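Side-chain contacts in amidohydrolase (Brucella melitensis biovar Abortus, PDB 4F0L), which probably acts as a metal-dependent deaminase of the amidohydrolase superfamily and binds a ferric ion: residues Val221-Leu226 against Val261-Asp266; Tyr71-Leu76 against Arg91-Lys96; Ala141-Met146 against Phe192-Glu197; Phe312-Phe317 against Tyr345-Tyr350. All blocks are in the same frame, centred on the assembly; numbering follows the deposited sequence.

Contact 1 of 4, residues Val221-Leu226 against Val261-Asp266; sequences VTPDEL and VEWLLD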
# COMPACT_ATOMS: atom_id res chain seq x y z
N VAL B 221 -23.37 -14.34 -19.28
CA VAL B 221 -23.64 -14.25 -20.70
C VAL B 221 -23.59 -15.65 -21.27
O VAL B 221 -22.73 -16.44 -20.86
CB VAL B 221 -22.58 -13.35 -21.39
CG1 VAL B 221 -22.91 -13.15 -22.86
CG2 VAL B 221 -22.47 -11.97 -20.72
N THR B 222 -24.51 -15.98 -22.19
CA THR B 222 -24.45 -17.26 -22.90
C THR B 222 -23.48 -17.16 -24.10
O THR B 222 -23.16 -16.05 -24.54
CB THR B 222 -25.83 -17.71 -23.48
OG1 THR B 222 -26.19 -16.88 -24.57
CG2 THR B 222 -26.94 -17.65 -22.44
N PRO B 223 -23.02 -18.31 -24.63
CA PRO B 223 -22.17 -18.29 -25.83
C PRO B 223 -22.77 -17.53 -27.03
O PRO B 223 -22.06 -16.78 -27.68
CB PRO B 223 -21.96 -19.78 -26.15
CG PRO B 223 -22.01 -20.42 -24.80
CD PRO B 223 -23.12 -19.68 -24.07
N ASP B 224 -24.06 -17.70 -27.30
CA ASP B 224 -24.71 -16.98 -28.40
C ASP B 224 -24.74 -15.48 -28.16
O ASP B 224 -24.52 -14.69 -29.08
CB ASP B 224 -26.16 -17.50 -28.60
CG ASP B 224 -26.21 -18.93 -29.13
OD1 ASP B 224 -25.15 -19.47 -29.50
OD2 ASP B 224 -27.32 -19.51 -29.22
N GLU B 225 -25.02 -15.08 -26.93
CA GLU B 225 -25.07 -13.67 -26.61
C GLU B 225 -23.66 -13.07 -26.73
O GLU B 225 -23.50 -11.94 -27.17
CB GLU B 225 -25.61 -13.44 -25.21
CG GLU B 225 -27.07 -13.84 -25.00
CD GLU B 225 -27.42 -14.04 -23.53
OE1 GLU B 225 -26.49 -14.04 -22.66
OE2 GLU B 225 -28.61 -14.24 -23.23
N LEU B 226 -22.66 -13.84 -26.33
CA LEU B 226 -21.29 -13.40 -26.42
C LEU B 226 -20.90 -13.13 -27.86
O LEU B 226 -20.25 -12.11 -28.16
CB LEU B 226 -20.37 -14.45 -25.79
CG LEU B 226 -18.89 -14.17 -25.66
CD1 LEU B 226 -18.72 -12.93 -24.79
CD2 LEU B 226 -18.17 -15.37 -25.07
N VAL B 261 -10.54 -19.27 -18.91
CA VAL B 261 -9.75 -18.62 -19.96
C VAL B 261 -9.65 -19.61 -21.13
O VAL B 261 -9.86 -19.26 -22.28
CB VAL B 261 -8.35 -18.17 -19.48
CG1 VAL B 261 -7.50 -17.73 -20.67
CG2 VAL B 261 -8.48 -17.07 -18.41
N GLU B 262 -9.38 -20.86 -20.82
CA GLU B 262 -9.33 -21.91 -21.83
C GLU B 262 -10.62 -21.94 -22.66
O GLU B 262 -10.59 -22.00 -23.89
CB GLU B 262 -9.12 -23.25 -21.08
CG GLU B 262 -9.11 -24.47 -21.95
CD GLU B 262 -9.17 -25.76 -21.18
OE1 GLU B 262 -9.51 -25.79 -19.97
OE2 GLU B 262 -8.89 -26.78 -21.83
N TRP B 263 -11.76 -21.88 -21.99
CA TRP B 263 -13.02 -21.93 -22.69
C TRP B 263 -13.14 -20.75 -23.63
O TRP B 263 -13.47 -20.90 -24.82
CB TRP B 263 -14.14 -21.96 -21.69
CG TRP B 263 -15.44 -22.17 -22.37
CD1 TRP B 263 -16.14 -23.37 -22.53
CD2 TRP B 263 -16.24 -21.17 -23.06
NE1 TRP B 263 -17.28 -23.16 -23.25
CE2 TRP B 263 -17.39 -21.87 -23.60
CE3 TRP B 263 -16.11 -19.81 -23.28
CZ2 TRP B 263 -18.37 -21.22 -24.32
CZ3 TRP B 263 -17.10 -19.16 -24.01
CH2 TRP B 263 -18.20 -19.85 -24.52
N LEU B 264 -12.82 -19.56 -23.11
CA LEU B 264 -12.87 -18.36 -23.91
C LEU B 264 -11.93 -18.45 -25.14
O LEU B 264 -12.32 -18.11 -26.26
CB LEU B 264 -12.54 -17.14 -23.04
CG LEU B 264 -12.81 -15.77 -23.67
CD1 LEU B 264 -14.30 -15.62 -23.96
CD2 LEU B 264 -12.33 -14.65 -22.74
N LEU B 265 -10.69 -18.90 -24.94
CA LEU B 265 -9.73 -18.98 -26.05
C LEU B 265 -10.19 -19.99 -27.12
O LEU B 265 -9.93 -19.80 -28.30
CB LEU B 265 -8.34 -19.34 -25.55
CG LEU B 265 -7.68 -18.31 -24.62
CD1 LEU B 265 -6.31 -18.80 -24.18
CD2 LEU B 265 -7.61 -16.97 -25.33
N ASP B 266 -10.89 -21.03 -26.69
CA ASP B 266 -11.40 -22.05 -27.62
C ASP B 266 -12.65 -21.63 -28.38
O ASP B 266 -12.90 -22.15 -29.47
CB ASP B 266 -11.74 -23.36 -26.89
CG ASP B 266 -10.51 -24.12 -26.42
OD1 ASP B 266 -9.37 -23.74 -26.77
OD2 ASP B 266 -10.68 -25.13 -25.71

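Contact 2 of 4, residues Tyr71-Leu76 against Arg91-Lys96; sequences YGMAGL and REIMYK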
# COMPACT_ATOMS: atom_id res chain seq x y z
N TYR B 71 -16.80 3.57 -6.02
CA TYR B 71 -16.00 4.57 -5.31
C TYR B 71 -16.78 5.10 -4.11
O TYR B 71 -16.20 5.47 -3.10
CB TYR B 71 -15.67 5.73 -6.23
CG TYR B 71 -14.82 6.87 -5.68
CD1 TYR B 71 -13.45 6.72 -5.43
CD2 TYR B 71 -15.38 8.15 -5.51
CE1 TYR B 71 -12.68 7.77 -4.96
CE2 TYR B 71 -14.63 9.21 -5.07
CZ TYR B 71 -13.27 9.02 -4.78
OH TYR B 71 -12.53 10.10 -4.36
N GLY B 72 -18.10 5.20 -4.25
CA GLY B 72 -18.94 5.65 -3.14
C GLY B 72 -18.89 4.73 -1.92
O GLY B 72 -19.09 5.18 -0.80
N MET B 73 -18.60 3.46 -2.12
CA MET B 73 -18.57 2.51 -1.01
C MET B 73 -17.17 2.25 -0.47
O MET B 73 -17.01 1.46 0.46
CB MET B 73 -19.25 1.18 -1.40
CG MET B 73 -18.37 0.22 -2.19
SD MET B 73 -19.30 -1.15 -2.93
CE MET B 73 -18.80 -2.47 -1.81
N ALA B 74 -16.17 2.94 -1.02
CA ALA B 74 -14.78 2.71 -0.61
C ALA B 74 -14.62 2.94 0.90
O ALA B 74 -15.02 3.98 1.42
CB ALA B 74 -13.84 3.61 -1.40
N GLY B 75 -14.05 1.95 1.59
CA GLY B 75 -13.81 2.06 3.02
C GLY B 75 -14.98 1.64 3.88
O GLY B 75 -14.84 1.54 5.09
N LEU B 76 -16.13 1.37 3.27
CA LEU B 76 -17.33 0.98 3.95
C LEU B 76 -17.57 -0.54 3.97
O LEU B 76 -18.44 -0.97 4.67
CB LEU B 76 -18.55 1.73 3.35
CG LEU B 76 -18.47 3.29 3.31
CD1 LEU B 76 -19.74 3.92 2.74
CD2 LEU B 76 -18.21 3.93 4.67
N ARG B 91 -20.99 -7.66 -0.83
CA ARG B 91 -22.16 -7.70 -1.71
C ARG B 91 -23.35 -6.87 -1.18
O ARG B 91 -24.02 -6.21 -1.96
CB ARG B 91 -22.59 -9.15 -1.98
CG ARG B 91 -21.56 -9.95 -2.76
CD ARG B 91 -22.19 -11.08 -3.55
NE ARG B 91 -23.09 -11.86 -2.70
CZ ARG B 91 -22.70 -12.74 -1.77
NH1 ARG B 91 -21.41 -12.97 -1.54
NH2 ARG B 91 -23.61 -13.40 -1.07
N GLU B 92 -23.59 -6.92 0.13
CA GLU B 92 -24.71 -6.14 0.72
C GLU B 92 -24.50 -4.64 0.49
O GLU B 92 -25.43 -3.95 0.07
CB GLU B 92 -24.90 -6.42 2.23
CG GLU B 92 -25.88 -5.45 2.90
CD GLU B 92 -26.43 -5.93 4.23
OE1 GLU B 92 -25.65 -6.44 5.07
OE2 GLU B 92 -27.67 -5.78 4.46
N ILE B 93 -23.29 -4.15 0.78
CA ILE B 93 -22.99 -2.74 0.61
C ILE B 93 -23.02 -2.42 -0.89
O ILE B 93 -23.62 -1.43 -1.29
CB ILE B 93 -21.65 -2.33 1.25
CG1 ILE B 93 -21.64 -2.62 2.77
CG2 ILE B 93 -21.39 -0.85 1.00
CD1 ILE B 93 -22.80 -2.04 3.57
N MET B 94 -22.45 -3.29 -1.72
CA MET B 94 -22.40 -3.02 -3.15
C MET B 94 -23.82 -2.89 -3.74
O MET B 94 -24.09 -1.95 -4.49
CB MET B 94 -21.58 -4.07 -3.90
CG MET B 94 -21.27 -3.64 -5.34
SD MET B 94 -22.55 -4.13 -6.54
CE MET B 94 -21.96 -5.80 -6.85
N TYR B 95 -24.70 -3.82 -3.39
CA TYR B 95 -26.09 -3.77 -3.86
C TYR B 95 -26.91 -2.61 -3.23
O TYR B 95 -27.76 -2.05 -3.89
CB TYR B 95 -26.80 -5.14 -3.72
CG TYR B 95 -26.43 -6.08 -4.84
CD1 TYR B 95 -27.04 -5.99 -6.08
CD2 TYR B 95 -25.41 -7.04 -4.67
CE1 TYR B 95 -26.67 -6.83 -7.12
CE2 TYR B 95 -25.04 -7.89 -5.70
CZ TYR B 95 -25.67 -7.78 -6.93
OH TYR B 95 -25.29 -8.62 -7.96
N LYS B 96 -26.62 -2.20 -1.99
CA LYS B 96 -27.25 -1.00 -1.44
C LYS B 96 -26.98 0.22 -2.33
O LYS B 96 -27.92 0.93 -2.70
CB LYS B 96 -26.80 -0.70 -0.02
CG LYS B 96 -27.31 0.63 0.52
CD LYS B 96 -27.19 0.75 2.03
CE LYS B 96 -27.26 2.20 2.48
NZ LYS B 96 -27.49 2.35 3.95

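Contact 3 of 4, residues Ala141-Met146 against Phe192-Glu197; sequences ANLSEM and FARLIE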
# COMPACT_ATOMS: atom_id res chain seq x y z
N ALA B 141 -36.02 6.95 -19.82
CA ALA B 141 -36.61 7.45 -21.06
C ALA B 141 -35.49 7.65 -22.09
O ALA B 141 -35.64 7.34 -23.26
CB ALA B 141 -37.41 8.73 -20.81
N ASN B 142 -34.34 8.13 -21.63
CA ASN B 142 -33.12 8.14 -22.43
C ASN B 142 -32.35 6.86 -22.10
O ASN B 142 -31.81 6.71 -20.99
CB ASN B 142 -32.35 9.41 -22.07
CG ASN B 142 -30.98 9.44 -22.62
OD1 ASN B 142 -30.73 8.93 -23.72
ND2 ASN B 142 -30.05 10.02 -21.84
N LEU B 143 -32.32 5.91 -23.03
CA LEU B 143 -31.82 4.55 -22.72
C LEU B 143 -30.41 4.55 -22.09
O LEU B 143 -30.13 3.79 -21.12
CB LEU B 143 -31.87 3.65 -23.96
CG LEU B 143 -31.35 2.21 -23.81
CD1 LEU B 143 -32.10 1.43 -22.74
CD2 LEU B 143 -31.44 1.49 -25.15
N SER B 144 -29.53 5.39 -22.62
CA SER B 144 -28.14 5.44 -22.19
C SER B 144 -27.88 6.44 -21.06
O SER B 144 -26.72 6.75 -20.78
CB SER B 144 -27.22 5.73 -23.40
OG SER B 144 -27.42 7.04 -23.93
N GLU B 145 -28.95 6.93 -20.43
CA GLU B 145 -28.82 7.92 -19.34
C GLU B 145 -27.57 7.75 -18.46
O GLU B 145 -26.81 8.70 -18.27
CB GLU B 145 -30.06 7.88 -18.45
CG GLU B 145 -30.05 8.91 -17.33
CD GLU B 145 -30.04 10.35 -17.81
OE1 GLU B 145 -30.69 10.65 -18.85
OE2 GLU B 145 -29.37 11.18 -17.18
N MET B 146 -27.35 6.56 -17.91
CA MET B 146 -26.27 6.37 -16.94
C MET B 146 -24.91 6.46 -17.60
O MET B 146 -23.98 7.02 -17.01
CB MET B 146 -26.42 5.05 -16.17
CG MET B 146 -27.49 5.11 -15.08
SD MET B 146 -26.99 6.20 -13.75
CE MET B 146 -27.93 5.57 -12.36
N PHE B 192 -29.34 -4.00 -25.77
CA PHE B 192 -27.93 -3.65 -25.63
C PHE B 192 -27.39 -2.89 -26.86
O PHE B 192 -26.68 -1.89 -26.68
CB PHE B 192 -27.06 -4.89 -25.34
CG PHE B 192 -25.62 -4.56 -25.09
CD1 PHE B 192 -25.21 -4.04 -23.86
CD2 PHE B 192 -24.66 -4.73 -26.08
CE1 PHE B 192 -23.88 -3.71 -23.62
CE2 PHE B 192 -23.32 -4.40 -25.84
CZ PHE B 192 -22.94 -3.89 -24.62
N ALA B 193 -27.69 -3.37 -28.08
CA ALA B 193 -27.25 -2.65 -29.30
C ALA B 193 -27.81 -1.21 -29.30
O ALA B 193 -27.10 -0.26 -29.61
CB ALA B 193 -27.67 -3.39 -30.60
N ARG B 194 -29.07 -1.05 -28.94
CA ARG B 194 -29.66 0.28 -28.87
C ARG B 194 -28.95 1.16 -27.81
O ARG B 194 -28.75 2.33 -28.01
CB ARG B 194 -31.16 0.18 -28.59
CG ARG B 194 -31.99 -0.22 -29.82
CD ARG B 194 -33.49 0.02 -29.60
NE ARG B 194 -34.05 -0.98 -28.71
CZ ARG B 194 -34.57 -0.75 -27.49
NH1 ARG B 194 -35.02 -1.78 -26.79
NH2 ARG B 194 -34.64 0.49 -26.97
N LEU B 195 -28.52 0.56 -26.70
CA LEU B 195 -27.80 1.32 -25.67
C LEU B 195 -26.44 1.76 -26.20
O LEU B 195 -26.04 2.92 -26.03
CB LEU B 195 -27.63 0.45 -24.43
CG LEU B 195 -26.76 1.02 -23.29
CD1 LEU B 195 -27.50 2.14 -22.61
CD2 LEU B 195 -26.44 -0.09 -22.33
N ILE B 196 -25.73 0.84 -26.86
CA ILE B 196 -24.46 1.16 -27.51
C ILE B 196 -24.63 2.32 -28.52
O ILE B 196 -23.82 3.22 -28.55
CB ILE B 196 -23.86 -0.08 -28.20
CG1 ILE B 196 -23.27 -1.06 -27.16
CG2 ILE B 196 -22.80 0.31 -29.22
CD1 ILE B 196 -22.12 -0.50 -26.33
N GLU B 197 -25.71 2.30 -29.29
CA GLU B 197 -26.02 3.39 -30.19
C GLU B 197 -26.23 4.74 -29.45
O GLU B 197 -25.71 5.76 -29.87
CB GLU B 197 -27.23 3.02 -31.08
CG GLU B 197 -27.65 4.08 -32.08
CD GLU B 197 -26.54 4.47 -33.05
OE1 GLU B 197 -25.60 3.70 -33.28
OE2 GLU B 197 -26.61 5.59 -33.58

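Contact 4 of 4, residues Phe312-Phe317 against Tyr345-Tyr350; sequences FNATEF and YSQRLY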
# COMPACT_ATOMS: atom_id res chain seq x y z
N PHE B 312 -1.89 -13.40 -9.40
CA PHE B 312 -1.73 -13.61 -10.86
C PHE B 312 -0.42 -14.33 -11.22
O PHE B 312 0.61 -14.14 -10.54
CB PHE B 312 -1.76 -12.23 -11.56
CG PHE B 312 -1.73 -12.28 -13.05
CD1 PHE B 312 -2.83 -12.71 -13.77
CD2 PHE B 312 -0.60 -11.83 -13.75
CE1 PHE B 312 -2.80 -12.73 -15.16
CE2 PHE B 312 -0.57 -11.84 -15.14
CZ PHE B 312 -1.66 -12.31 -15.85
N ASN B 313 -0.45 -15.08 -12.33
CA ASN B 313 0.72 -15.82 -12.83
C ASN B 313 1.63 -14.89 -13.61
O ASN B 313 1.85 -15.08 -14.82
CB ASN B 313 0.30 -16.97 -13.75
CG ASN B 313 -0.41 -18.06 -13.01
OD1 ASN B 313 -0.41 -18.08 -11.79
ND2 ASN B 313 -1.05 -18.97 -13.75
N ALA B 314 2.17 -13.90 -12.92
CA ALA B 314 2.80 -12.75 -13.55
C ALA B 314 4.11 -13.05 -14.30
O ALA B 314 4.32 -12.56 -15.42
CB ALA B 314 3.01 -11.65 -12.49
N THR B 315 4.99 -13.86 -13.72
CA THR B 315 6.28 -14.16 -14.39
C THR B 315 6.08 -15.03 -15.63
O THR B 315 6.60 -14.71 -16.70
CB THR B 315 7.31 -14.79 -13.43
OG1 THR B 315 6.78 -16.01 -12.91
CG2 THR B 315 7.60 -13.86 -12.29
N GLU B 316 5.24 -16.05 -15.51
CA GLU B 316 4.90 -16.93 -16.65
C GLU B 316 4.25 -16.08 -17.75
O GLU B 316 4.61 -16.19 -18.92
CB GLU B 316 4.01 -18.11 -16.24
N PHE B 317 3.31 -15.21 -17.37
CA PHE B 317 2.63 -14.39 -18.36
C PHE B 317 3.61 -13.47 -19.12
O PHE B 317 3.61 -13.43 -20.38
CB PHE B 317 1.49 -13.61 -17.72
CG PHE B 317 0.62 -12.88 -18.69
CD1 PHE B 317 -0.14 -13.57 -19.62
CD2 PHE B 317 0.60 -11.50 -18.70
CE1 PHE B 317 -0.94 -12.89 -20.54
CE2 PHE B 317 -0.21 -10.82 -19.60
CZ PHE B 317 -0.97 -11.51 -20.52
N TYR B 345 4.53 -7.19 -4.84
CA TYR B 345 4.65 -7.78 -3.53
C TYR B 345 3.86 -9.08 -3.46
O TYR B 345 4.26 -10.00 -2.74
CB TYR B 345 4.23 -6.83 -2.39
CG TYR B 345 5.22 -5.70 -2.06
CD1 TYR B 345 6.47 -5.60 -2.69
CD2 TYR B 345 4.92 -4.77 -1.09
CE1 TYR B 345 7.37 -4.58 -2.36
CE2 TYR B 345 5.81 -3.75 -0.77
CZ TYR B 345 7.05 -3.68 -1.38
OH TYR B 345 7.91 -2.67 -1.03
N SER B 346 2.75 -9.19 -4.20
CA SER B 346 2.00 -10.44 -4.22
C SER B 346 2.95 -11.50 -4.77
O SER B 346 2.93 -12.66 -4.31
CB SER B 346 0.71 -10.33 -5.04
OG SER B 346 0.94 -10.14 -6.43
N GLN B 347 3.78 -11.12 -5.74
CA GLN B 347 4.70 -12.07 -6.33
C GLN B 347 5.82 -12.43 -5.36
O GLN B 347 6.18 -13.62 -5.25
CB GLN B 347 5.25 -11.58 -7.68
CG GLN B 347 4.15 -11.21 -8.69
CD GLN B 347 3.18 -12.33 -8.96
OE1 GLN B 347 1.95 -12.14 -8.92
NE2 GLN B 347 3.71 -13.50 -9.22
N ARG B 348 6.35 -11.44 -4.64
CA ARG B 348 7.44 -11.68 -3.70
C ARG B 348 7.04 -12.68 -2.60
O ARG B 348 7.84 -13.56 -2.23
CB ARG B 348 7.94 -10.37 -3.05
CG ARG B 348 8.58 -9.44 -4.05
CD ARG B 348 9.42 -8.32 -3.46
NE ARG B 348 9.84 -7.45 -4.56
CZ ARG B 348 10.47 -6.29 -4.42
NH1 ARG B 348 10.83 -5.84 -3.22
NH2 ARG B 348 10.78 -5.58 -5.52
N LEU B 349 5.83 -12.53 -2.08
CA LEU B 349 5.34 -13.43 -1.05
C LEU B 349 5.07 -14.83 -1.60
O LEU B 349 5.41 -15.80 -0.97
CB LEU B 349 4.10 -12.84 -0.36
CG LEU B 349 4.38 -11.59 0.53
CD1 LEU B 349 3.10 -10.82 0.89
CD2 LEU B 349 5.14 -11.99 1.79
N TYR B 350 4.49 -14.92 -2.79
CA TYR B 350 4.15 -16.21 -3.38
C TYR B 350 5.41 -16.99 -3.80
O TYR B 350 5.45 -18.20 -3.68
CB TYR B 350 3.22 -16.03 -4.60
CG TYR B 350 2.56 -17.30 -5.06
CD1 TYR B 350 3.22 -18.18 -5.93
CD2 TYR B 350 1.28 -17.64 -4.63
CE1 TYR B 350 2.63 -19.36 -6.33
CE2 TYR B 350 0.67 -18.81 -5.04
CZ TYR B 350 1.35 -19.67 -5.89
OH TYR B 350 0.75 -20.83 -6.29
O HOH W 1 -1.27 -10.62 -8.35

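Contact 1 of 4, residues Val221-Leu226 against Val261-Asp266
Pro223 and Leu226, in the first turn of helix 223-229, pack against Trp263 and Leu264 of helix 260-267, two short helices of the TIM-barrel amidohydrolase fold. The indole does most of the joining. The proline ring crosses the tryptophan side chain at about a right angle and sets its CG 3.8 Å from Trp263 CZ2, oblique to the ring, with CZ2 and CH2 both in contact. Leu226 instead comes to the edge of the indole: its CD2 lies near the ring plane, 4.1 Å from Trp263 CZ3, and leucine and indole pass one another head to tail. Trp263 is extended (chi1 -173°, CG opposite the backbone N), which carries its six-membered ring across to the other helix. Leu264 also touches Trp274 and Leu276 of strand 274-276, while His267 stacks on the indole. This apolar side is buried; along the outer side Pro223 is partly exposed, and Asp224 and Asp266 reach solvent, Asp266 in a salt bridge with Lys258. At the start of helix 223-229, Thr222 and Glu225 form a capping box: Glu225 N donates to Thr222 OG1 at 3.2 Å, and Thr222 N returns a nearly straight bond (174°) to Glu225 OE1, meeting it from above the carboxylate plane. On the buried side the two leucines cross at about a right angle, Leu226 CD2 resting 4.0 Å from Leu264 CD1.

Contact 2 of 4, residues Tyr71-Leu76 against Arg91-Lys96
Met73 reaches from the loop that follows strand 56-66 onto helix 88-100, where it lies over Ile93 and Met94. Its chi1 of 81° places CG between the backbone N and the carbonyl carbon; the chain then extends through chi2 and bends at chi3 (-105°), bringing the thioether down on the helix backbone. SD lies 3.6 Å from Met94 CA, and the terminal CE of Met73 is 3.8 Å from Met94 CB, so sulfur and methyl share one patch at the base of Met94. The two methionine side chains cross at a slant, and bends at chi2 and chi3 lead the end of Met94 away. Nearer the loop backbone, the branch methyl of Ile93 does the touching: CG2 sits 3.8 Å from Met73 CB, while CG1 faces Leu76 O at 4.1 Å. Leu76 adds a looser contact, its CB 4.5 Å from Ile93 CG2. A type II beta turn from Met73 to Leu76, closed by Leu76 N to Met73 O at 2.9 Å, brings both loop residues to the same isoleucine, with Gly75 taking the positive phi of the turn. Met73 also packs on Trp90 and Phe97 of helix 88-100. Tyr71 lies against helix 103-119 and hydrogen-bonds Asp116 through its OH, while Tyr71, Ala74 and Leu76 meet the second subunit; the loop thus runs between helices 88-100 and 103-119 and the subunit interface.

Contact 3 of 4, residues Ala141-Met146 against Phe192-Glu197
Ser144 and Leu195 bring the two backbones close, their CA atoms 5.4 Å apart, where a type I beta turn from Asn142 to Glu145 abuts the middle of helix 189-203. The turn, closed by Glu145 N to Asn142 O, leads into helix 145-157 and offers Leu143 and Ser144 to the other helix. Leu143 is extended from its backbone (chi1 179°), and its CD2 methyl rests on the helix main chain, 3.4 Å from Leu195 N and 3.7 Å from Arg194 C. That methyl also touches the CB atoms of Arg194 and Leu195 and lies oblique to the Arg194 guanidinium. Leu195, crossing Leu143 at about a right angle, sets CD1 against the turn, 3.4 Å from Ser144 CA, 3.7 Å from Ser144 CB and 3.4 Å from Leu143 O. Each leucine therefore packs on the other's backbone as well as on its side chain. Polar groups hold the flanks. Asn142 ND2 donates to Glu145 OE1 at 3.1 Å, with the acceptor close to the amide plane but the bond arriving from above the carboxylate plane. Asp148 receives further bonds from Asn142 ND2 and Ser144 OG, tying the turn to the helix that follows it. Arg194 bends at chi3 and makes a salt bridge from NE to Glu190, one turn earlier on its own helix. On the far face of that helix, Phe192 and Ile196 pack on strands 160-167 and 210-215. The turn that opens one outer helix of the TIM barrel thus packs on the next outer helix, away from the metal site.

Contact 4 of 4, residues Phe312-Phe317 against Tyr345-Tyr350
Ala314 and Gln347 make the van der Waals part of this contact between the start of helix 314-319 and helix 336-351. The alanine methyl points at the glutamine and packs on its chain and amide, CB of Ala314 lying 3.6 Å from Gln347 CD and 4.0 Å from Gln347 CG. A bend at chi2 (-56°) folds the glutamine chain, laying its terminal amide beside both this methyl and the carbonyl of Phe312. The same amide carbon, Gln347 CD, lies 3.5 Å from Phe312 O, at the end of the loop leading into the helix. A water provides the bridging part, accepting from Phe312 N at 3.0 Å and donating to Ser346 OG at 3.0 Å; Ser346 OG is also bonded to Leu343 O of its own helix. Behind the contact, the Phe312 ring packs on Ala297 and Leu299 of strand 296-299, with Phe317 CD2 in plane at its edge. On another side of helix 336-351, Arg348 forms a salt bridge with Glu78 of the second subunit. A small methyl packed on the glutamine and a water between Phe312 N and Ser346 OG thus join the segments, and their one clear hydrogen-bonded link is indirect.

All four contacts belong to one amidohydrolase-family barrel and follow one another along the chain without touching. Contacts 1 and 3 come nearest, about 7 Å between closest atoms, followed by contacts 1 and 4 at about 8 Å; contacts 3 and 4 lie on opposite sides of the chain's centre, their centres 40 Å apart. The ferric ion is bound by His65, His67, His241 and Asp329. Contact 2 approaches it through Met94, whose side chain is about 9 Å from the metal, and contact 1 through Leu264, about 9 Å from the His241 side chain. Contact 3 is remote from this site, and in contact 4 the Phe312 side chain is about 14 Å from the iron. Contacts 2 and 4 both touch the second subunit.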